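Local coordinates for WipB (Legionella pneumophila, PDB 5NNY), which is a translocated Ser/Thr phosphatase, represented here by its phosphatase domain, that targets the host lysosomal nutrient-sensing machinery, at residues E40-P45 with R101-Y106; G53-V58 with L164-A169; F133-E138 with Y260-M265; K245-K250 with G254-L259. All coordinates share one frame; numbering follows the deposited sequence.

Contacts 1 and 2 lie close together, their centres about 11 Å apart, and touch where residues 101-106 meet helix 159-169. Contacts 3 and 4 form a second pair, about 12 Å between centres, linked by Glu138 of helix 128-138, which reaches back to the turn at 254-259. Contacts 1 and 3 are buried, contact 4 is partly so, and contact 2 is a surface contact. Their chemistry differs: contact 1 sets a valine methyl on a tyrosine ring and a backbone N-H on its hydroxyl, contact 2 brings two acids together beside a water, contact 3 buries a carboxylate held by two donors, and contact 4 backs a helix end with apolar side chains.

Contact 1: residues E40-P45 with R101-Y106; sequences EIYTLP and RGVIDY
Tyr42, in the last turn of helix 32-42, packs against Gly102 and Val103 in the loop that leads into helix 105-117. Arg101 and Gly102 end a sequence resembling, with one extra residue, the GDxVDRG signature of PPP-type phosphatases, in keeping with the calcineurin-like fold of this domain. The phenol is thrown across from the helix because its CG stands anti to the backbone N (chi1 -169°). Its side chain and that of Val103 run antiparallel past one another. Val103 lays CG2 over one face of the ring, a CH-pi contact with 3.8 Å from CG2 to the ring centroid. The methyl is displaced toward the hydroxyl end, as Val103 CG2 is 3.5 Å from Tyr42 CZ. The same residue also binds through its backbone: Val103 N donates to Tyr42 OH over 3.2 Å, a somewhat bent bond with an N-H...O angle of 146°. Gly102 passes close beside the hydroxyl, its CA 3.5 Å from Tyr42 OH. One valine thus fixes the ring by face and by hydroxyl together, and a weak bond from Tyr42 OH to Ala13 O adds a second partner. Around this buried contact, Phe107 of helix 105-117 touches the Tyr42 side chain and Leu47 touches Val103, while Ile104 rests on Ala163 and Ala167 of helix 159-169.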
loop_
_atom_site.group_PDB
_atom_site.type_symbol
_atom_site.label_atom_id
_atom_site.label_comp_id
_atom_site.label_asym_id
_atom_site.label_seq_id
_atom_site.Cartn_x
_atom_site.Cartn_y
_atom_site.Cartn_z
ATOM N N GLU A 40 -23.235 3.059 -2.113
ATOM C CA GLU A 40 -24.185 2.729 -1.046
ATOM C C GLU A 40 -23.598 1.737 -0.046
ATOM O O GLU A 40 -23.753 1.900 1.172
ATOM C CB GLU A 40 -25.475 2.135 -1.638
ATOM C CG GLU A 40 -26.594 2.040 -0.589
ATOM C CD GLU A 40 -27.929 1.675 -1.167
ATOM O OE1 GLU A 40 -28.081 1.708 -2.414
ATOM O OE2 GLU A 40 -28.825 1.345 -0.356
ATOM N N ILE A 41 -22.982 0.662 -0.540
ATOM C CA ILE A 41 -22.367 -0.308 0.364
ATOM C C ILE A 41 -21.246 0.360 1.144
ATOM O O ILE A 41 -21.126 0.182 2.363
ATOM C CB ILE A 41 -21.859 -1.533 -0.427
ATOM C CG1 ILE A 41 -23.042 -2.420 -0.874
ATOM C CG2 ILE A 41 -20.852 -2.337 0.404
ATOM C CD1 ILE A 41 -22.660 -3.536 -1.854
ATOM N N TYR A 42 -20.421 1.160 0.452
ATOM C CA TYR A 42 -19.284 1.794 1.105
ATOM C C TYR A 42 -19.718 2.707 2.244
ATOM O O TYR A 42 -18.999 2.831 3.245
ATOM C CB TYR A 42 -18.421 2.579 0.088
ATOM C CG TYR A 42 -17.138 2.979 0.762
ATOM C CD1 TYR A 42 -16.168 2.021 1.040
ATOM C CD2 TYR A 42 -16.932 4.280 1.221
ATOM C CE1 TYR A 42 -15.000 2.351 1.737
ATOM C CE2 TYR A 42 -15.760 4.622 1.909
ATOM C CZ TYR A 42 -14.811 3.643 2.177
ATOM O OH TYR A 42 -13.649 3.964 2.865
ATOM N N THR A 43 -20.897 3.329 2.148
ATOM C CA THR A 43 -21.331 4.273 3.175
ATOM C C THR A 43 -22.495 3.737 3.999
ATOM O O THR A 43 -23.221 4.515 4.617
ATOM C CB THR A 43 -21.676 5.638 2.570
ATOM O OG1 THR A 43 -22.739 5.524 1.616
ATOM C CG2 THR A 43 -20.459 6.211 1.864
ATOM N N LEU A 44 -22.673 2.416 4.024
ATOM C CA LEU A 44 -23.685 1.812 4.883
ATOM C C LEU A 44 -23.453 2.250 6.325
ATOM O O LEU A 44 -22.345 2.082 6.839
ATOM C CB LEU A 44 -23.628 0.285 4.803
ATOM C CG LEU A 44 -24.282 -0.431 3.621
ATOM C CD1 LEU A 44 -23.909 -1.916 3.595
ATOM C CD2 LEU A 44 -25.783 -0.265 3.707
ATOM N N PRO A 45 -24.460 2.802 7.005
ATOM C CA PRO A 45 -24.262 3.199 8.411
ATOM C C PRO A 45 -23.696 2.101 9.290
ATOM O O PRO A 45 -22.858 2.388 10.152
ATOM C CB PRO A 45 -25.674 3.609 8.849
ATOM C CG PRO A 45 -26.287 4.149 7.580
ATOM C CD PRO A 45 -25.727 3.320 6.450
ATOM N N ARG A 101 -7.993 4.856 7.731
ATOM C CA ARG A 101 -9.270 5.358 8.240
ATOM C C ARG A 101 -10.490 4.804 7.506
ATOM O O ARG A 101 -11.604 4.886 8.050
ATOM C CB ARG A 101 -9.297 6.883 8.158
ATOM C CG ARG A 101 -8.468 7.542 9.242
ATOM C CD ARG A 101 -8.020 8.947 8.885
ATOM N NE ARG A 101 -8.127 9.849 10.031
ATOM C CZ ARG A 101 -7.305 9.862 11.081
ATOM N NH1 ARG A 101 -7.510 10.731 12.065
ATOM N NH2 ARG A 101 -6.289 9.009 11.159
ATOM N N GLY A 102 -10.311 4.244 6.314
ATOM C CA GLY A 102 -11.438 3.758 5.530
ATOM C C GLY A 102 -12.173 2.595 6.191
ATOM O O GLY A 102 -11.845 2.140 7.296
ATOM N N VAL A 103 -13.188 2.091 5.477
ATOM C CA VAL A 103 -14.204 1.242 6.112
ATOM C C VAL A 103 -13.657 -0.150 6.422
ATOM O O VAL A 103 -13.827 -0.662 7.537
ATOM C CB VAL A 103 -15.469 1.163 5.239
ATOM C CG1 VAL A 103 -16.422 0.148 5.824
ATOM C CG2 VAL A 103 -16.135 2.507 5.162
ATOM N N ILE A 104 -13.101 -0.831 5.419
ATOM C CA ILE A 104 -12.612 -2.196 5.627
ATOM C C ILE A 104 -11.653 -2.557 4.507
ATOM O O ILE A 104 -11.926 -2.302 3.330
ATOM C CB ILE A 104 -13.777 -3.218 5.730
ATOM C CG1 ILE A 104 -13.262 -4.583 6.222
ATOM C CG2 ILE A 104 -14.572 -3.320 4.425
ATOM C CD1 ILE A 104 -14.395 -5.527 6.664
ATOM N N ASP A 105 -10.526 -3.171 4.884
ATOM C CA ASP A 105 -9.478 -3.458 3.905
ATOM C C ASP A 105 -9.913 -4.464 2.858
ATOM O O ASP A 105 -9.334 -4.487 1.768
ATOM C CB ASP A 105 -8.211 -3.968 4.588
ATOM C CG ASP A 105 -7.383 -2.845 5.175
ATOM O OD1 ASP A 105 -7.581 -1.685 4.736
ATOM O OD2 ASP A 105 -6.567 -3.126 6.103
ATOM N N TYR A 106 -10.912 -5.294 3.164
ATOM C CA TYR A 106 -11.417 -6.248 2.182
ATOM C C TYR A 106 -11.786 -5.567 0.871
ATOM O O TYR A 106 -11.590 -6.139 -0.203
ATOM C CB TYR A 106 -12.643 -6.973 2.743
ATOM C CG TYR A 106 -13.080 -8.153 1.911
ATOM C CD1 TYR A 106 -12.395 -9.352 1.981
ATOM C CD2 TYR A 106 -14.177 -8.055 1.034
ATOM C CE1 TYR A 106 -12.787 -10.440 1.212
ATOM C CE2 TYR A 106 -14.579 -9.146 0.259
ATOM C CZ TYR A 106 -13.880 -10.329 0.363
ATOM O OH TYR A 106 -14.255 -11.416 -0.379
#

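Contact 2: residues G53-V58 with L164-A169; sequences GTEAPV and LQEAIA
A bend at the second torsion of Glu55 (chi2 -72°) brings its OE1 up to the acid group of Glu166, whose own chain stays extended (chi2 180°) and carries the carboxylate straight out from helix 159-169. Both residues keep CG beside their own backbone N, and the two chains meet head-on, one from the loop between helices 32-42 and 64-79 and the other from the helix. The carboxylates meet through their oxygens, with their planes 26° apart. A single oxygen of Glu55 faces both of Glu166: Glu55 OE1 lies 2.5 Å from Glu166 OE2, and Glu55 OE1 is 3.0 Å from Glu166 OE1. The longer of these is an approach of two acceptors rather than a bond. A water bridges beside the pair. It accepts from Ala56 N at 3.1 Å and donates to Glu166 OE1 over 3.2 Å, joining the loop backbone to the helix side chain. The same water lies 2.9 Å from Glu55 OE2. Outside the two segments, His162, one turn earlier on helix 159-169, makes a weak hydrogen bond to Glu55 OE1, and Phe59 packs on Glu166. The contact therefore depends almost wholly on two acid groups at the surface. Oxygens of two carboxylates this close would repel if both were charged, so one of the two acids probably keeps a proton that would be lost at neutral pH from an isolated glutamate, while its partner would stay ionised.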
loop_
_atom_site.group_PDB
_atom_site.type_symbol
_atom_site.label_atom_id
_atom_site.label_comp_id
_atom_site.label_asym_id
_atom_site.label_seq_id
_atom_site.Cartn_x
_atom_site.Cartn_y
_atom_site.Cartn_z
ATOM N N GLY A 53 -20.813 4.419 17.933
ATOM C CA GLY A 53 -19.760 4.211 18.905
ATOM C C GLY A 53 -18.434 4.258 18.187
ATOM O O GLY A 53 -18.359 4.581 17.000
ATOM N N THR A 54 -17.374 3.937 18.932
ATOM C CA THR A 54 -16.073 3.739 18.305
ATOM C C THR A 54 -16.165 2.701 17.192
ATOM O O THR A 54 -15.697 2.931 16.067
ATOM C CB THR A 54 -15.047 3.292 19.348
ATOM O OG1 THR A 54 -15.399 1.986 19.830
ATOM C CG2 THR A 54 -15.022 4.254 20.512
ATOM N N GLU A 55 -16.791 1.566 17.493
ATOM C CA GLU A 55 -16.956 0.479 16.545
ATOM C C GLU A 55 -18.109 0.737 15.593
ATOM O O GLU A 55 -19.138 1.296 15.980
ATOM C CB GLU A 55 -17.217 -0.824 17.293
ATOM C CG GLU A 55 -16.062 -1.217 18.147
ATOM C CD GLU A 55 -14.912 -1.700 17.314
ATOM O OE1 GLU A 55 -14.868 -2.911 17.060
ATOM O OE2 GLU A 55 -14.080 -0.880 16.879
ATOM N N ALA A 56 -17.930 0.315 14.346
ATOM C CA ALA A 56 -19.050 0.281 13.423
ATOM C C ALA A 56 -20.170 -0.557 14.030
ATOM O O ALA A 56 -19.895 -1.568 14.694
ATOM C CB ALA A 56 -18.629 -0.313 12.079
ATOM N N PRO A 57 -21.431 -0.162 13.846
ATOM C CA PRO A 57 -22.537 -0.900 14.487
ATOM C C PRO A 57 -22.549 -2.390 14.198
ATOM O O PRO A 57 -22.954 -3.177 15.072
ATOM C CB PRO A 57 -23.776 -0.206 13.916
ATOM C CG PRO A 57 -23.319 1.219 13.721
ATOM C CD PRO A 57 -21.879 1.111 13.247
ATOM N N VAL A 58 -22.105 -2.809 13.006
ATOM C CA VAL A 58 -22.209 -4.219 12.620
ATOM C C VAL A 58 -21.466 -5.113 13.614
ATOM O O VAL A 58 -21.885 -6.242 13.884
ATOM C CB VAL A 58 -21.710 -4.421 11.174
ATOM C CG1 VAL A 58 -20.249 -3.998 11.008
ATOM C CG2 VAL A 58 -21.891 -5.866 10.739
ATOM N N LEU A 164 -11.290 -5.492 9.280
ATOM C CA LEU A 164 -10.989 -6.770 8.636
ATOM C C LEU A 164 -10.808 -7.874 9.671
ATOM O O LEU A 164 -11.380 -8.959 9.542
ATOM C CB LEU A 164 -9.735 -6.644 7.775
ATOM C CG LEU A 164 -9.424 -7.891 6.939
ATOM C CD1 LEU A 164 -10.514 -8.157 5.923
ATOM C CD2 LEU A 164 -8.079 -7.756 6.261
ATOM N N GLN A 165 -10.001 -7.606 10.710
ATOM C CA GLN A 165 -9.799 -8.576 11.789
ATOM C C GLN A 165 -11.115 -9.011 12.411
ATOM O O GLN A 165 -11.328 -10.200 12.669
ATOM C CB GLN A 165 -8.901 -7.964 12.860
ATOM C CG GLN A 165 -7.516 -7.704 12.374
ATOM C CD GLN A 165 -6.707 -6.919 13.380
ATOM O OE1 GLN A 165 -7.158 -5.893 13.889
ATOM N NE2 GLN A 165 -5.510 -7.395 13.670
ATOM N N GLU A 166 -11.993 -8.055 12.692
ATOM C CA GLU A 166 -13.269 -8.387 13.307
ATOM C C GLU A 166 -14.153 -9.183 12.364
ATOM O O GLU A 166 -14.903 -10.067 12.799
ATOM C CB GLU A 166 -13.984 -7.113 13.719
ATOM C CG GLU A 166 -13.228 -6.319 14.753
ATOM C CD GLU A 166 -13.985 -5.079 15.111
ATOM O OE1 GLU A 166 -13.777 -4.031 14.455
ATOM O OE2 GLU A 166 -14.831 -5.179 16.019
ATOM N N ALA A 167 -14.125 -8.856 11.073
ATOM C CA ALA A 167 -14.941 -9.625 10.141
ATOM C C ALA A 167 -14.425 -11.051 10.033
ATOM O O ALA A 167 -15.210 -12.000 9.917
ATOM C CB ALA A 167 -14.985 -8.946 8.770
ATOM N N ILE A 168 -13.106 -11.229 10.087
ATOM C CA ILE A 168 -12.568 -12.585 10.076
ATOM C C ILE A 168 -12.960 -13.315 11.354
ATOM O O ILE A 168 -13.363 -14.488 11.320
ATOM C CB ILE A 168 -11.045 -12.562 9.881
ATOM C CG1 ILE A 168 -10.703 -12.039 8.484
ATOM C CG2 ILE A 168 -10.481 -13.951 10.066
ATOM C CD1 ILE A 168 -9.215 -11.711 8.322
ATOM N N ALA A 169 -12.863 -12.629 12.496
ATOM C CA ALA A 169 -13.246 -13.229 13.770
ATOM C C ALA A 169 -14.718 -13.631 13.784
ATOM O O ALA A 169 -15.090 -14.638 14.408
ATOM C CB ALA A 169 -12.955 -12.264 14.920
HETATM O O HOH W 1 -15.235 -1.201 14.229
#

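Contact 3: residues F133-E138 with Y260-M265; sequences FVEACE and YTHDMM
The Tyr260 and His262 rings both present an edge to the carboxylate of Glu135, and neither stacks on it. Glu135 OE2 lies in the plane of the tyrosine ring at its hydroxyl end, whereas for the histidine it is Glu135 CD that falls in plane at the NE2 edge, OE2 being tilted out of the imidazole plane. The carboxylate is turned only 26° from the phenol plane but stands almost perpendicular to the imidazole, at 89°. One oxygen takes both donors. Tyr260 OH gives its hydrogen to Glu135 OE2 at 2.7 Å, coming from above the carboxylate plane. His262 NE2 donates to Glu135 OE2, also over 2.7 Å, from the syn side and closer to that plane, though the N-H...O angle of 137° makes the bond bent. Glu135 reaches this point with its chain extended, projecting straight off helix 128-138. The tyrosine hydroxyl also brushes the stem of that chain, with Tyr260 OH 3.5 Å from Glu135 CG. Two bonds on one oxygen restrain the rotation of the acid group, and together the two donors would be expected to stabilise its carboxylate form. Leu152 of helix 150-153 touches Glu135, Tyr260 and His262 alike, placing apolar bulk next to the polar group. This is a His-carboxylate hydrogen bond whose acceptor oxygen also takes a tyrosine hydroxyl, joining helix 128-138 to the start of helix 262-270 in the interior of the phosphatase domain.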
loop_
_atom_site.group_PDB
_atom_site.type_symbol
_atom_site.label_atom_id
_atom_site.label_comp_id
_atom_site.label_asym_id
_atom_site.label_seq_id
_atom_site.Cartn_x
_atom_site.Cartn_y
_atom_site.Cartn_z
ATOM N N PHE A 133 0.055 -4.364 7.320
ATOM C CA PHE A 133 -0.592 -5.491 6.640
ATOM C C PHE A 133 0.432 -6.556 6.235
ATOM O O PHE A 133 0.194 -7.764 6.417
ATOM C CB PHE A 133 -1.375 -4.984 5.422
ATOM C CG PHE A 133 -2.134 -6.066 4.686
ATOM C CD1 PHE A 133 -3.253 -6.646 5.255
ATOM C CD2 PHE A 133 -1.690 -6.518 3.451
ATOM C CE1 PHE A 133 -3.963 -7.645 4.585
ATOM C CE2 PHE A 133 -2.393 -7.501 2.754
ATOM C CZ PHE A 133 -3.529 -8.076 3.340
ATOM N N VAL A 134 1.581 -6.117 5.712
ATOM C CA VAL A 134 2.661 -7.032 5.356
ATOM C C VAL A 134 3.053 -7.874 6.566
ATOM O O VAL A 134 3.185 -9.099 6.488
ATOM C CB VAL A 134 3.867 -6.239 4.818
ATOM C CG1 VAL A 134 5.093 -7.145 4.770
ATOM C CG2 VAL A 134 3.543 -5.640 3.454
ATOM N N GLU A 135 3.307 -7.212 7.690
ATOM C CA GLU A 135 3.792 -7.912 8.872
ATOM C C GLU A 135 2.761 -8.902 9.378
ATOM O O GLU A 135 3.093 -10.047 9.690
ATOM C CB GLU A 135 4.149 -6.906 9.969
ATOM C CG GLU A 135 4.940 -7.542 11.132
ATOM C CD GLU A 135 5.121 -6.576 12.289
ATOM O OE1 GLU A 135 4.187 -6.471 13.121
ATOM O OE2 GLU A 135 6.180 -5.912 12.339
ATOM N N ALA A 136 1.503 -8.465 9.469
ATOM C CA ALA A 136 0.415 -9.348 9.869
ATOM C C ALA A 136 0.372 -10.596 9.006
ATOM O O ALA A 136 0.229 -11.713 9.519
ATOM C CB ALA A 136 -0.915 -8.603 9.784
ATOM N N CYS A 137 0.493 -10.435 7.692
ATOM C CA CYS A 137 0.404 -11.588 6.805
ATOM C C CYS A 137 1.641 -12.462 6.900
ATOM O O CYS A 137 1.531 -13.695 6.910
ATOM C CB CYS A 137 0.187 -11.129 5.361
ATOM S SG CYS A 137 -1.449 -10.428 5.078
ATOM N N GLU A 138 2.827 -11.846 6.975
ATOM C CA GLU A 138 4.063 -12.623 7.051
ATOM C C GLU A 138 4.179 -13.410 8.356
ATOM O O GLU A 138 4.802 -14.480 8.382
ATOM C CB GLU A 138 5.279 -11.703 6.912
ATOM C CG GLU A 138 5.502 -11.124 5.531
ATOM C CD GLU A 138 6.836 -10.416 5.442
ATOM O OE1 GLU A 138 7.385 -10.043 6.511
ATOM O OE2 GLU A 138 7.337 -10.255 4.319
ATOM N N TYR A 260 13.351 -4.033 9.467
ATOM C CA TYR A 260 13.173 -2.981 10.463
ATOM C C TYR A 260 12.956 -3.663 11.809
ATOM O O TYR A 260 12.586 -4.839 11.877
ATOM C CB TYR A 260 11.975 -2.072 10.131
ATOM C CG TYR A 260 10.669 -2.861 10.060
ATOM C CD1 TYR A 260 9.935 -3.129 11.212
ATOM C CD2 TYR A 260 10.176 -3.346 8.838
ATOM C CE1 TYR A 260 8.747 -3.860 11.174
ATOM C CE2 TYR A 260 8.978 -4.073 8.787
ATOM C CZ TYR A 260 8.279 -4.331 9.956
ATOM O OH TYR A 260 7.098 -5.048 9.922
ATOM N N THR A 261 13.127 -2.903 12.883
ATOM C CA THR A 261 12.669 -3.355 14.193
ATOM C C THR A 261 11.614 -2.381 14.697
ATOM O O THR A 261 11.488 -1.263 14.196
ATOM C CB THR A 261 13.837 -3.485 15.181
ATOM O OG1 THR A 261 14.445 -2.210 15.363
ATOM C CG2 THR A 261 14.881 -4.448 14.647
ATOM N N HIS A 262 10.819 -2.821 15.675
ATOM C CA HIS A 262 9.689 -1.991 16.077
ATOM C C HIS A 262 10.138 -0.706 16.771
ATOM O O HIS A 262 9.435 0.305 16.710
ATOM C CB HIS A 262 8.723 -2.795 16.948
ATOM C CG HIS A 262 7.972 -3.847 16.180
ATOM N ND1 HIS A 262 8.086 -5.197 16.439
ATOM C CD2 HIS A 262 7.115 -3.740 15.137
ATOM C CE1 HIS A 262 7.316 -5.874 15.603
ATOM N NE2 HIS A 262 6.720 -5.014 14.799
ATOM N N ASP A 263 11.306 -0.708 17.410
ATOM C CA ASP A 263 11.792 0.536 18.007
ATOM C C ASP A 263 12.037 1.595 16.930
ATOM O O ASP A 263 11.844 2.798 17.161
ATOM C CB ASP A 263 13.058 0.270 18.832
ATOM C CG ASP A 263 14.201 -0.303 18.006
ATOM O OD1 ASP A 263 14.204 -1.526 17.731
ATOM O OD2 ASP A 263 15.114 0.475 17.631
ATOM N N MET A 264 12.474 1.161 15.746
ATOM C CA MET A 264 12.645 2.100 14.635
ATOM C C MET A 264 11.319 2.737 14.253
ATOM O O MET A 264 11.266 3.907 13.867
ATOM C CB MET A 264 13.243 1.392 13.424
ATOM C CG MET A 264 14.612 0.810 13.609
ATOM S SD MET A 264 14.974 -0.123 12.121
ATOM C CE MET A 264 16.385 -1.111 12.594
ATOM N N MET A 265 10.235 1.976 14.337
ATOM C CA MET A 265 8.945 2.501 13.898
ATOM C C MET A 265 8.342 3.434 14.944
ATOM O O MET A 265 7.676 4.421 14.599
ATOM C CB MET A 265 7.996 1.333 13.570
ATOM C CG MET A 265 8.574 0.401 12.512
ATOM S SD MET A 265 9.007 1.292 10.999
ATOM C CE MET A 265 7.437 1.261 10.134
#

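Contact 4: residues K245-K250 with G254-L259; sequences KKFAEK and GEIHTL
The carbonyl oxygen of Lys250 is the polar focus of this helix end: Glu255 N donates to Lys250 O over 2.9 Å in a nearly straight bond (172°), and Ser253 OG adds a weak one. Gly254, with its positive phi of 71°, turns the chain out of helix 233-253 in a Schellman motif. A second carbonyl with two donors follows directly, since Glu255 O accepts from Thr258 N at 3.0 Å and from Thr258 OG1 at 2.7 Å, the hydroxyl lying in the carbonyl plane. These bonds hold the short 3-10 turn at 256-258 together. Beside these bonds the apolar side chains close up. Phe247 brings its ring up against the turn, where Ile256 and Leu259 meet it obliquely. Phe247 CZ is 3.8 Å from Ile256 CD1, and Phe247 CD1 is 3.9 Å from Leu259 CD1. Lys250 bends at its second torsion and runs its methylene groups alongside Glu255 and Ile256, Lys250 CD lying 4.3 Å from Glu255 CB. The carboxylate of Glu255 bonds to Ser253. From helix 128-138, Glu138 bonds to Ile256 N and His257 ND1, and Val134 packs on Ile256. Phe224 of helix 214-224 touches Phe247, Lys250 and Leu259, while Leu190 and Ile192 of strand 190-198 back the Phe247 ring against the central sheet.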
loop_
_atom_site.group_PDB
_atom_site.type_symbol
_atom_site.label_atom_id
_atom_site.label_comp_id
_atom_site.label_asym_id
_atom_site.label_seq_id
_atom_site.Cartn_x
_atom_site.Cartn_y
_atom_site.Cartn_z
ATOM N N LYS A 245 14.576 -5.277 -6.762
ATOM C CA LYS A 245 14.714 -6.716 -6.985
ATOM C C LYS A 245 15.059 -7.432 -5.694
ATOM O O LYS A 245 14.495 -8.489 -5.395
ATOM C CB LYS A 245 15.789 -7.016 -8.027
ATOM C CG LYS A 245 15.975 -8.510 -8.308
ATOM C CD LYS A 245 17.126 -8.769 -9.284
ATOM C CE LYS A 245 17.157 -10.213 -9.776
ATOM N NZ LYS A 245 18.325 -10.495 -10.670
ATOM N N LYS A 246 16.002 -6.884 -4.931
ATOM C CA LYS A 246 16.308 -7.440 -3.619
ATOM C C LYS A 246 15.096 -7.371 -2.700
ATOM O O LYS A 246 14.841 -8.304 -1.928
ATOM C CB LYS A 246 17.499 -6.701 -2.998
ATOM C CG LYS A 246 18.824 -6.940 -3.727
ATOM C CD LYS A 246 19.190 -8.418 -3.644
ATOM C CE LYS A 246 20.592 -8.698 -4.136
ATOM N NZ LYS A 246 20.790 -8.198 -5.510
ATOM N N PHE A 247 14.325 -6.283 -2.780
ATOM C CA PHE A 247 13.140 -6.165 -1.936
ATOM C C PHE A 247 12.122 -7.242 -2.279
ATOM O O PHE A 247 11.530 -7.866 -1.383
ATOM C CB PHE A 247 12.514 -4.767 -2.070
ATOM C CG PHE A 247 11.260 -4.593 -1.248
ATOM C CD1 PHE A 247 11.340 -4.352 0.117
ATOM C CD2 PHE A 247 10.014 -4.687 -1.830
ATOM C CE1 PHE A 247 10.185 -4.201 0.880
ATOM C CE2 PHE A 247 8.862 -4.543 -1.071
ATOM C CZ PHE A 247 8.956 -4.297 0.278
ATOM N N ALA A 248 11.919 -7.483 -3.576
ATOM C CA ALA A 248 10.995 -8.521 -4.019
ATOM C C ALA A 248 11.423 -9.902 -3.547
ATOM O O ALA A 248 10.570 -10.754 -3.288
ATOM C CB ALA A 248 10.875 -8.501 -5.539
ATOM N N GLU A 249 12.733 -10.153 -3.436
ATOM C CA GLU A 249 13.177 -11.417 -2.851
ATOM C C GLU A 249 12.751 -11.527 -1.395
ATOM O O GLU A 249 12.349 -12.607 -0.945
ATOM C CB GLU A 249 14.690 -11.565 -2.987
ATOM C CG GLU A 249 15.105 -11.859 -4.424
ATOM C CD GLU A 249 16.598 -11.692 -4.651
ATOM O OE1 GLU A 249 17.017 -11.689 -5.831
ATOM O OE2 GLU A 249 17.349 -11.565 -3.660
ATOM N N LYS A 250 12.845 -10.429 -0.641
ATOM C CA LYS A 250 12.328 -10.421 0.722
ATOM C C LYS A 250 10.825 -10.633 0.734
ATOM O O LYS A 250 10.305 -11.326 1.607
ATOM C CB LYS A 250 12.644 -9.101 1.424
ATOM C CG LYS A 250 14.113 -8.759 1.598
ATOM C CD LYS A 250 14.826 -9.717 2.515
ATOM C CE LYS A 250 16.309 -9.360 2.569
ATOM N NZ LYS A 250 17.100 -10.434 3.211
ATOM N N GLY A 254 8.877 -13.934 2.602
ATOM C CA GLY A 254 8.125 -13.580 3.786
ATOM C C GLY A 254 8.957 -12.869 4.826
ATOM O O GLY A 254 8.711 -13.035 6.029
ATOM N N GLU A 255 9.957 -12.092 4.393
ATOM C CA GLU A 255 10.939 -11.496 5.294
ATOM C C GLU A 255 11.012 -9.974 5.183
ATOM O O GLU A 255 11.997 -9.379 5.625
ATOM C CB GLU A 255 12.317 -12.107 5.038
ATOM C CG GLU A 255 12.369 -13.621 5.346
ATOM C CD GLU A 255 13.779 -14.168 5.307
ATOM O OE1 GLU A 255 14.341 -14.458 6.387
ATOM O OE2 GLU A 255 14.337 -14.283 4.199
ATOM N N ILE A 256 10.001 -9.327 4.593
ATOM C CA ILE A 256 9.949 -7.864 4.651
ATOM C C ILE A 256 10.014 -7.402 6.098
ATOM O O ILE A 256 10.649 -6.389 6.418
ATOM C CB ILE A 256 8.683 -7.324 3.961
ATOM C CG1 ILE A 256 8.762 -7.522 2.451
ATOM C CG2 ILE A 256 8.496 -5.840 4.255
ATOM C CD1 ILE A 256 7.398 -7.374 1.756
ATOM N N HIS A 257 9.380 -8.159 7.003
ATOM C CA HIS A 257 9.333 -7.749 8.401
ATOM C C HIS A 257 10.714 -7.747 9.063
ATOM O O HIS A 257 10.857 -7.171 10.144
ATOM C CB HIS A 257 8.373 -8.648 9.202
ATOM C CG HIS A 257 8.891 -10.033 9.426
ATOM N ND1 HIS A 257 8.701 -11.054 8.519
ATOM C CD2 HIS A 257 9.593 -10.568 10.454
ATOM C CE1 HIS A 257 9.260 -12.159 8.978
ATOM N NE2 HIS A 257 9.802 -11.893 10.153
ATOM N N THR A 258 11.727 -8.379 8.451
ATOM C CA THR A 258 13.087 -8.351 8.984
ATOM C C THR A 258 13.854 -7.089 8.584
ATOM O O THR A 258 15.008 -6.914 9.013
ATOM C CB THR A 258 13.885 -9.585 8.527
ATOM O OG1 THR A 258 14.191 -9.464 7.135
ATOM C CG2 THR A 258 13.106 -10.896 8.754
ATOM N N LEU A 259 13.258 -6.210 7.776
ATOM C CA LEU A 259 13.976 -5.026 7.304
ATOM C C LEU A 259 13.933 -3.851 8.279
ATOM O O LEU A 259 14.459 -2.787 7.940
ATOM C CB LEU A 259 13.435 -4.587 5.949
ATOM C CG LEU A 259 13.614 -5.633 4.842
ATOM C CD1 LEU A 259 12.841 -5.240 3.581
ATOM C CD2 LEU A 259 15.103 -5.806 4.510
#